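Long-range contacts in HAD-superfamily hydrolase, subfamily IA, variant 1 (Ehrlichia chaffeensis, PDB 3KZX), which probably hydrolyses 2-phosphoglycolate to glycolate and phosphate, as a member of the haloacid dehalogenase-like hydrolase superfamily: residues 31-35 and 183-189; 52-57 and 77-81; 129-134 and 149-154. All blocks are in the same frame, centred on the assembly; numbering follows the deposited sequence.

Contact 1. Residues 31-35 and 183-189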
loop_
_atom_site.group_PDB
_atom_site.type_symbol
_atom_site.label_atom_id
_atom_site.label_comp_id
_atom_site.label_asym_id
_atom_site.label_seq_id
_atom_site.Cartn_x
_atom_site.Cartn_y
_atom_site.Cartn_z
ATOM N N ASP A 31 -1.690 3.852 0.528
ATOM C CA ASP A 31 -0.548 3.171 -0.037
ATOM C C ASP A 31 -1.063 1.964 -0.806
ATOM O O ASP A 31 -2.225 1.550 -0.625
ATOM C CB ASP A 31 0.374 2.730 1.095
ATOM C CG ASP A 31 1.813 2.427 0.619
ATOM O OD1 ASP A 31 2.102 2.479 -0.594
ATOM O OD2 ASP A 31 2.653 2.172 1.497
ATOM N N TRP A 32 -0.211 1.403 -1.668
ATOM C CA TRP A 32 -0.583 0.314 -2.535
ATOM C C TRP A 32 -0.170 -1.037 -1.888
ATOM O O TRP A 32 -0.988 -1.733 -1.277
ATOM C CB TRP A 32 0.035 0.562 -3.933
ATOM C CG TRP A 32 -0.311 -0.401 -4.972
ATOM C CD1 TRP A 32 0.537 -1.289 -5.574
ATOM C CD2 TRP A 32 -1.607 -0.643 -5.538
ATOM N NE1 TRP A 32 -0.146 -2.050 -6.486
ATOM C CE2 TRP A 32 -1.463 -1.669 -6.486
ATOM C CE3 TRP A 32 -2.874 -0.086 -5.332
ATOM C CZ2 TRP A 32 -2.535 -2.150 -7.241
ATOM C CZ3 TRP A 32 -3.943 -0.574 -6.081
ATOM C CH2 TRP A 32 -3.760 -1.597 -7.022
ATOM N N TYR A 33 1.108 -1.371 -1.944
ATOM C CA TYR A 33 1.555 -2.663 -1.451
ATOM C C TYR A 33 1.394 -2.750 0.077
ATOM O O TYR A 33 1.824 -1.870 0.783
ATOM C CB TYR A 33 3.020 -2.911 -1.800
ATOM C CG TYR A 33 3.314 -3.282 -3.247
ATOM C CD1 TYR A 33 2.454 -4.110 -3.983
ATOM C CD2 TYR A 33 4.465 -2.858 -3.845
ATOM C CE1 TYR A 33 2.740 -4.434 -5.289
ATOM C CE2 TYR A 33 4.785 -3.205 -5.159
ATOM C CZ TYR A 33 3.921 -3.974 -5.879
ATOM O OH TYR A 33 4.276 -4.323 -7.171
ATOM N N ASN A 34 0.771 -3.835 0.556
ATOM C CA ASN A 34 0.570 -4.094 1.992
ATOM C C ASN A 34 -0.432 -3.169 2.705
ATOM O O ASN A 34 -0.610 -3.242 3.917
ATOM C CB ASN A 34 1.918 -4.198 2.696
ATOM C CG ASN A 34 2.838 -5.181 1.982
ATOM O OD1 ASN A 34 2.521 -6.369 1.872
ATOM N ND2 ASN A 34 3.940 -4.689 1.436
ATOM N N THR A 35 -1.122 -2.347 1.919
ATOM C CA THR A 35 -2.271 -1.568 2.370
ATOM C C THR A 35 -3.435 -1.997 1.479
ATOM O O THR A 35 -4.162 -2.956 1.813
ATOM C CB THR A 35 -1.942 -0.039 2.355
ATOM O OG1 THR A 35 -0.807 0.179 3.221
ATOM C CG2 THR A 35 -3.157 0.804 2.853
ATOM N N ILE A 183 -3.864 6.465 4.824
ATOM C CA ILE A 183 -3.941 5.057 5.224
ATOM C C ILE A 183 -2.765 4.290 4.650
ATOM O O ILE A 183 -2.573 4.204 3.464
ATOM C CB ILE A 183 -5.269 4.371 4.835
ATOM C CG1 ILE A 183 -6.453 5.124 5.431
ATOM C CG2 ILE A 183 -5.252 2.893 5.354
ATOM C CD1 ILE A 183 -7.819 4.795 4.747
ATOM N N GLY A 184 -1.930 3.791 5.552
ATOM C CA GLY A 184 -0.704 3.123 5.204
ATOM C C GLY A 184 -0.267 2.159 6.282
ATOM O O GLY A 184 -0.599 2.291 7.479
ATOM N N ASP A 185 0.502 1.178 5.864
ATOM C CA ASP A 185 0.954 0.109 6.753
ATOM C C ASP A 185 2.300 0.370 7.395
ATOM O O ASP A 185 2.587 -0.188 8.464
ATOM C CB ASP A 185 1.037 -1.226 6.024
ATOM C CG ASP A 185 2.083 -1.213 4.951
ATOM O OD1 ASP A 185 1.857 -0.522 3.958
ATOM O OD2 ASP A 185 3.132 -1.855 5.132
ATOM N N SER A 186 3.115 1.206 6.773
ATOM C CA SER A 186 4.521 1.328 7.135
ATOM C C SER A 186 4.836 2.554 7.959
ATOM O O SER A 186 4.118 3.555 7.947
ATOM C CB SER A 186 5.405 1.359 5.875
ATOM O OG SER A 186 5.168 2.539 5.134
ATOM N N ILE A 187 5.963 2.473 8.668
ATOM C CA ILE A 187 6.517 3.655 9.326
ATOM C C ILE A 187 6.799 4.790 8.351
ATOM O O ILE A 187 6.529 5.945 8.659
ATOM C CB ILE A 187 7.789 3.332 10.145
ATOM C CG1 ILE A 187 7.559 2.243 11.221
ATOM C CG2 ILE A 187 8.377 4.645 10.772
ATOM C CD1 ILE A 187 6.163 2.133 11.781
ATOM N N SER A 188 7.352 4.495 7.175
ATOM C CA SER A 188 7.585 5.544 6.204
ATOM C C SER A 188 6.264 6.225 5.792
ATOM O O SER A 188 6.248 7.429 5.546
ATOM C CB SER A 188 8.412 5.077 4.972
ATOM O OG SER A 188 7.763 4.083 4.232
ATOM N N ASP A 189 5.168 5.472 5.705
ATOM C CA ASP A 189 3.880 6.094 5.393
ATOM C C ASP A 189 3.461 7.058 6.506
ATOM O O ASP A 189 3.033 8.174 6.241
ATOM C CB ASP A 189 2.770 5.049 5.209
ATOM C CG ASP A 189 2.939 4.245 3.963
ATOM O OD1 ASP A 189 3.604 4.734 3.019
ATOM O OD2 ASP A 189 2.394 3.118 3.890
#
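The backbones of Asp31 and Ile183 are joined by one hydrogen bond, Asp31 N to Ile183 O at 3.1 Å, just where both segments leave the parallel sheet: 31-35 bends into the short helix 32-36, and 183-189 turns through Asp185 into helix 187-195. The side chains then converge beyond the strand ends. Asp31 has CG anti to its own amide nitrogen (chi1 -161°), which carries OD2 across to Asp189. The two carboxylates stand nearly at right angles, their planes 79° apart, and Asp31 OD2 comes to 2.6 Å from Asp189 OD2. Lys159 makes a salt bridge to Asp31 OD2 and another to Asp189 OD1, so one amine ties both acids together. The other oxygen, Asp31 OD1, accepts from Trp32 N at 2.8 Å, from above the carboxylate plane. Thr35 uses both its branches. Its OG1 gives a weak hydrogen bond to Asp185 OD1 at 2.9 Å, while CG2 rests on Ile183 O at 3.5 Å and touches the CG2 methyl of Ile183. Asp185 CB packs against Asn34 O at 3.3 Å. Ser186 OG caps helix 187-195, accepting from Asp189 N at 3.0 Å. The buried pairing brings Asp-Trp-Tyr-Asn-Thr, which resembles the first haloacid dehalogenase motif with Tyr33 in place of its second aspartate, to Gly-Asp-Ser-X-X-Asp, which fits the fourth. In relatives these motifs meet at the carboxyl ends of neighbouring strands and hold the nucleophile and magnesium-binding acids of the active site.

Contact 2. Residues 52-57 and 77-81; sequences LDQMGY and LLGKR
Arg81 reaches across to Met55 and Tyr57, and nearly every part of its side chain touches one of them. At its root, Arg81 CB lies 3.7 Å from Met55 CE. Further out, Arg81 CD meets Tyr57 OH at 3.8 Å. A bend at chi3 (76°) then turns the guanidinium toward the backbone of Met55, just past the end of helix 45-54. Here Arg81 NE is 3.6 Å from Met55 CE, and that methyl sits over one face of the guanidinium. Arg81 NH1 donates to Met55 O at 2.9 Å, with an N-H...O angle of 144°. The bond lies in the carbonyl plane, but the oxygen is tilted out of the guanidinium plane. Arg81 NH2 lies against Met55 CB at 3.6 Å and also forms a salt bridge to Glu84. Tyr57 and Arg81 approach from opposite directions; Tyr57 CE2 lies near Arg81 NH1, the two planes 24° apart. Leu52 CD2 presses on Leu78 CD1 at 3.5 Å, and the same Leu78 methyl is 3.9 Å from Tyr57 CZ. Leu77 adds CD2 against Leu52 CD2 and CD1 against Tyr57 CE1. Gly56 ends helix 45-54 in a Schellman motif: Tyr57 N bonds Leu52 O, and the Tyr57 side chain points to 77-81. These helices are inserted soon after segment 31-35, consistent with the helical cap domain of subfamily IA of these hydrolases.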
loop_
_atom_site.group_PDB
_atom_site.type_symbol
_atom_site.label_atom_id
_atom_site.label_comp_id
_atom_site.label_asym_id
_atom_site.label_seq_id
_atom_site.Cartn_x
_atom_site.Cartn_y
_atom_site.Cartn_z
ATOM N N LEU A 52 15.613 -15.012 -1.966
ATOM C CA LEU A 52 16.277 -16.100 -1.259
ATOM C C LEU A 52 17.701 -16.224 -1.748
ATOM O O LEU A 52 18.617 -16.391 -0.940
ATOM C CB LEU A 52 15.535 -17.435 -1.437
ATOM C CG LEU A 52 14.182 -17.510 -0.719
ATOM C CD1 LEU A 52 13.359 -18.675 -1.230
ATOM C CD2 LEU A 52 14.374 -17.577 0.811
ATOM N N ASP A 53 17.863 -16.121 -3.066
ATOM C CA ASP A 53 19.198 -15.981 -3.709
ATOM C C ASP A 53 20.083 -14.892 -3.073
ATOM O O ASP A 53 21.210 -15.194 -2.625
ATOM C CB ASP A 53 19.041 -15.659 -5.198
ATOM C CG ASP A 53 19.358 -16.821 -6.071
ATOM O OD1 ASP A 53 20.482 -16.813 -6.664
ATOM O OD2 ASP A 53 18.513 -17.754 -6.125
ATOM N N GLN A 54 19.582 -13.651 -3.059
ATOM C CA GLN A 54 20.267 -12.500 -2.416
ATOM C C GLN A 54 20.636 -12.850 -0.974
ATOM O O GLN A 54 21.722 -12.497 -0.493
ATOM C CB GLN A 54 19.405 -11.229 -2.371
ATOM C CG GLN A 54 18.931 -10.604 -3.700
ATOM C CD GLN A 54 17.764 -9.611 -3.503
ATOM O OE1 GLN A 54 16.687 -9.737 -4.112
ATOM N NE2 GLN A 54 17.976 -8.621 -2.631
ATOM N N MET A 55 19.745 -13.571 -0.298
ATOM C CA MET A 55 19.918 -13.919 1.109
ATOM C C MET A 55 20.845 -15.119 1.288
ATOM O O MET A 55 21.083 -15.554 2.414
ATOM C CB MET A 55 18.552 -14.189 1.767
ATOM C CG MET A 55 17.631 -12.970 1.802
ATOM S SD MET A 55 16.027 -13.124 2.652
ATOM C CE MET A 55 16.489 -13.233 4.395
ATOM N N GLY A 56 21.349 -15.660 0.176
ATOM C CA GLY A 56 22.338 -16.749 0.205
ATOM C C GLY A 56 21.735 -18.131 0.109
ATOM O O GLY A 56 22.459 -19.091 -0.086
ATOM N N TYR A 57 20.413 -18.267 0.241
ATOM C CA TYR A 57 19.837 -19.600 0.258
ATOM C C TYR A 57 20.050 -20.290 -1.099
ATOM O O TYR A 57 20.043 -19.659 -2.160
ATOM C CB TYR A 57 18.353 -19.593 0.623
ATOM C CG TYR A 57 18.027 -19.190 2.058
ATOM C CD1 TYR A 57 17.755 -20.146 3.041
ATOM C CD2 TYR A 57 17.983 -17.856 2.425
ATOM C CE1 TYR A 57 17.442 -19.763 4.346
ATOM C CE2 TYR A 57 17.674 -17.467 3.712
ATOM C CZ TYR A 57 17.406 -18.412 4.667
ATOM O OH TYR A 57 17.100 -17.981 5.939
ATOM N N LEU A 77 10.904 -21.506 6.955
ATOM C CA LEU A 77 12.250 -21.644 6.362
ATOM C C LEU A 77 13.156 -20.521 6.882
ATOM O O LEU A 77 14.281 -20.764 7.334
ATOM C CB LEU A 77 12.197 -21.562 4.822
ATOM C CG LEU A 77 13.542 -21.480 4.052
ATOM C CD1 LEU A 77 14.418 -22.727 4.286
ATOM C CD2 LEU A 77 13.343 -21.213 2.539
ATOM N N LEU A 78 12.626 -19.317 6.846
ATOM C CA LEU A 78 13.412 -18.082 7.116
ATOM C C LEU A 78 13.651 -17.836 8.603
ATOM O O LEU A 78 14.679 -17.263 8.971
ATOM C CB LEU A 78 12.709 -16.885 6.509
ATOM C CG LEU A 78 13.055 -16.510 5.053
ATOM C CD1 LEU A 78 13.589 -17.642 4.245
ATOM C CD2 LEU A 78 11.842 -15.943 4.364
ATOM N N GLY A 79 12.702 -18.250 9.446
ATOM C CA GLY A 79 12.815 -18.077 10.895
ATOM C C GLY A 79 13.079 -16.617 11.219
ATOM O O GLY A 79 12.343 -15.750 10.769
ATOM N N LYS A 80 14.141 -16.354 11.981
ATOM C CA LYS A 80 14.542 -14.985 12.353
ATOM C C LYS A 80 14.718 -14.021 11.171
ATOM O O LYS A 80 14.553 -12.812 11.335
ATOM C CB LYS A 80 15.863 -15.028 13.166
ATOM N N ARG A 81 15.090 -14.546 10.003
ATOM C CA ARG A 81 15.329 -13.740 8.802
ATOM C C ARG A 81 14.054 -13.388 7.993
ATOM O O ARG A 81 14.161 -12.882 6.868
ATOM C CB ARG A 81 16.377 -14.434 7.906
ATOM C CG ARG A 81 17.774 -14.521 8.534
ATOM C CD ARG A 81 18.831 -15.021 7.534
ATOM N NE ARG A 81 19.202 -13.969 6.596
ATOM C CZ ARG A 81 19.986 -14.128 5.530
ATOM N NH1 ARG A 81 20.481 -15.320 5.205
ATOM N NH2 ARG A 81 20.275 -13.080 4.761
#

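Contact 3. Residues 129-134 and 149-154; sequences NGERLR and IIGSGD
Arg134 binds Asp154 end-on with two nitrogens, one to each carboxylate oxygen. Arg134 NH1 donates to Asp154 OD2 at 2.8 Å and almost straight (169°), while Arg134 NH2 reaches Asp154 OD1 at 3.0 Å, on the syn lone pair of OD1. The two flat groups are not coplanar; their planes are 37° apart. Asp154 OD2 has a second donor, Gly151 N at 2.8 Å, which arrives from the opposite face of the carboxylate plane. This bond spans the type II turn 151-154. Arg134 NH2 also forms a salt bridge with Glu131 OE2 at 3.0 Å, from above that carboxylate's plane, and NH1 adds a weak bond to Ile149 O at 2.8 Å. A bend at chi3 (-80°) lays one face of the guanidinium against Gly130 O, which sits over its centre. Helix 130-139 is the connection of a beta-alpha-beta unit between strands 121-126 and 148-152 of the Rossmann-like sheet. Its first turn meets the end of the edge strand 148-152. Gly130 N donates to Ser152 O at 3.0 Å, and Gly130 and Gly151 pass with their alpha carbons in contact. Asn129 OD1 caps the helix: it accepts from Arg132 N at 3.3 Å, on a lone pair, and weakly from Glu131 N. Ser152 OG is bonded to Asn127 O. Beside these polar groups, Leu133 CD2 packs on Ile149 CG2 at 3.6 Å, and the same isoleucine methyl lies against Arg134 CG.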
loop_
_atom_site.group_PDB
_atom_site.type_symbol
_atom_site.label_atom_id
_atom_site.label_comp_id
_atom_site.label_asym_id
_atom_site.label_seq_id
_atom_site.Cartn_x
_atom_site.Cartn_y
_atom_site.Cartn_z
ATOM N N ASN A 129 7.512 2.091 -8.586
ATOM C CA ASN A 129 7.683 2.892 -9.810
ATOM C C ASN A 129 6.345 3.392 -10.327
ATOM O O ASN A 129 5.430 2.598 -10.520
ATOM C CB ASN A 129 8.340 2.030 -10.892
ATOM C CG ASN A 129 8.536 2.771 -12.144
ATOM O OD1 ASN A 129 7.699 2.720 -13.035
ATOM N ND2 ASN A 129 9.613 3.576 -12.201
ATOM N N GLY A 130 6.236 4.696 -10.571
ATOM C CA GLY A 130 4.965 5.296 -10.955
ATOM C C GLY A 130 4.301 4.691 -12.172
ATOM O O GLY A 130 3.082 4.474 -12.190
ATOM N N GLU A 131 5.081 4.418 -13.213
ATOM C CA GLU A 131 4.496 3.895 -14.440
ATOM C C GLU A 131 3.937 2.514 -14.244
ATOM O O GLU A 131 2.810 2.252 -14.678
ATOM C CB GLU A 131 5.496 3.933 -15.621
ATOM C CG GLU A 131 5.804 5.350 -16.097
ATOM C CD GLU A 131 4.576 6.107 -16.622
ATOM O OE1 GLU A 131 3.840 5.581 -17.503
ATOM O OE2 GLU A 131 4.350 7.238 -16.152
ATOM N N ARG A 132 4.677 1.636 -13.558
ATOM C CA ARG A 132 4.196 0.264 -13.336
ATOM C C ARG A 132 3.054 0.285 -12.327
ATOM O O ARG A 132 2.087 -0.465 -12.458
ATOM C CB ARG A 132 5.329 -0.650 -12.831
ATOM C CG ARG A 132 6.459 -0.956 -13.874
ATOM C CD ARG A 132 5.960 -1.846 -15.034
ATOM N NE ARG A 132 4.933 -2.774 -14.567
ATOM C CZ ARG A 132 3.959 -3.296 -15.310
ATOM N NH1 ARG A 132 3.858 -3.029 -16.618
ATOM N NH2 ARG A 132 3.070 -4.103 -14.723
ATOM N N LEU A 133 3.162 1.156 -11.320
ATOM C CA LEU A 133 2.056 1.364 -10.362
ATOM C C LEU A 133 0.734 1.707 -11.056
ATOM O O LEU A 133 -0.307 1.061 -10.804
ATOM C CB LEU A 133 2.449 2.447 -9.367
ATOM C CG LEU A 133 1.381 2.919 -8.408
ATOM C CD1 LEU A 133 1.031 1.786 -7.403
ATOM C CD2 LEU A 133 1.870 4.250 -7.697
ATOM N N ARG A 134 0.772 2.687 -11.963
ATOM C CA ARG A 134 -0.432 3.058 -12.712
ATOM C C ARG A 134 -0.951 1.949 -13.609
ATOM O O ARG A 134 -2.159 1.818 -13.764
ATOM C CB ARG A 134 -0.242 4.354 -13.518
ATOM C CG ARG A 134 -0.199 5.607 -12.646
ATOM C CD ARG A 134 0.045 6.902 -13.418
ATOM N NE ARG A 134 1.465 7.109 -13.751
ATOM C CZ ARG A 134 2.389 7.586 -12.907
ATOM N NH1 ARG A 134 2.060 7.971 -11.659
ATOM N NH2 ARG A 134 3.629 7.734 -13.326
ATOM N N ILE A 149 -2.274 9.587 -8.727
ATOM C CA ILE A 149 -1.526 8.396 -8.382
ATOM C C ILE A 149 -0.066 8.767 -8.514
ATOM O O ILE A 149 0.385 9.028 -9.644
ATOM C CB ILE A 149 -1.841 7.203 -9.332
ATOM C CG1 ILE A 149 -3.294 6.722 -9.163
ATOM C CG2 ILE A 149 -0.893 6.032 -9.088
ATOM C CD1 ILE A 149 -3.822 5.884 -10.300
ATOM N N ILE A 150 0.640 8.790 -7.372
ATOM C CA ILE A 150 2.057 9.167 -7.250
ATOM C C ILE A 150 2.900 7.912 -6.841
ATOM O O ILE A 150 2.597 7.239 -5.849
ATOM C CB ILE A 150 2.232 10.258 -6.179
ATOM C CG1 ILE A 150 1.418 11.515 -6.564
ATOM C CG2 ILE A 150 3.728 10.617 -5.982
ATOM C CD1 ILE A 150 1.910 12.210 -7.855
ATOM N N GLY A 151 3.908 7.606 -7.639
ATOM C CA GLY A 151 4.869 6.553 -7.356
ATOM C C GLY A 151 6.275 7.116 -7.353
ATOM O O GLY A 151 6.480 8.343 -7.562
ATOM N N SER A 152 7.270 6.250 -7.158
ATOM C CA SER A 152 8.643 6.720 -7.293
ATOM C C SER A 152 8.914 7.128 -8.748
ATOM O O SER A 152 8.327 6.581 -9.669
ATOM C CB SER A 152 9.683 5.694 -6.849
ATOM O OG SER A 152 9.323 4.406 -7.242
ATOM N N GLY A 153 9.779 8.122 -8.920
ATOM C CA GLY A 153 10.086 8.700 -10.250
ATOM C C GLY A 153 9.126 9.810 -10.628
ATOM O O GLY A 153 9.327 10.486 -11.600
ATOM N N ASP A 154 8.060 9.985 -9.850
ATOM C CA ASP A 154 7.101 11.061 -10.136
ATOM C C ASP A 154 7.474 12.370 -9.448
ATOM O O ASP A 154 7.054 13.452 -9.888
ATOM C CB ASP A 154 5.664 10.679 -9.747
ATOM C CG ASP A 154 5.060 9.636 -10.672
ATOM O OD1 ASP A 154 5.419 9.653 -11.890
ATOM O OD2 ASP A 154 4.232 8.817 -10.189
#

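Overall arrangement
From the N terminus, strand 27-30 leads into residues 31-35, the first half of contact 1, whose loop closes only at 183-189. Contacts 2 and 3 are both nested inside that loop, in series. Contact 2 closes a short loop within the helical part, joining the ends of helices 45-54 and 70-78, with its centre 24 Å from that of contact 1. The chain then returns to the sheet, where contact 3 ties helix 130-139 to the edge strand 148-152. Contact 1 finally joins the neighbouring strands 27-30 and 180-184. Contacts 1 and 3 touch directly: Trp32 CG packs on Leu133 CD1 at 3.5 Å. Contact 2 touches neither.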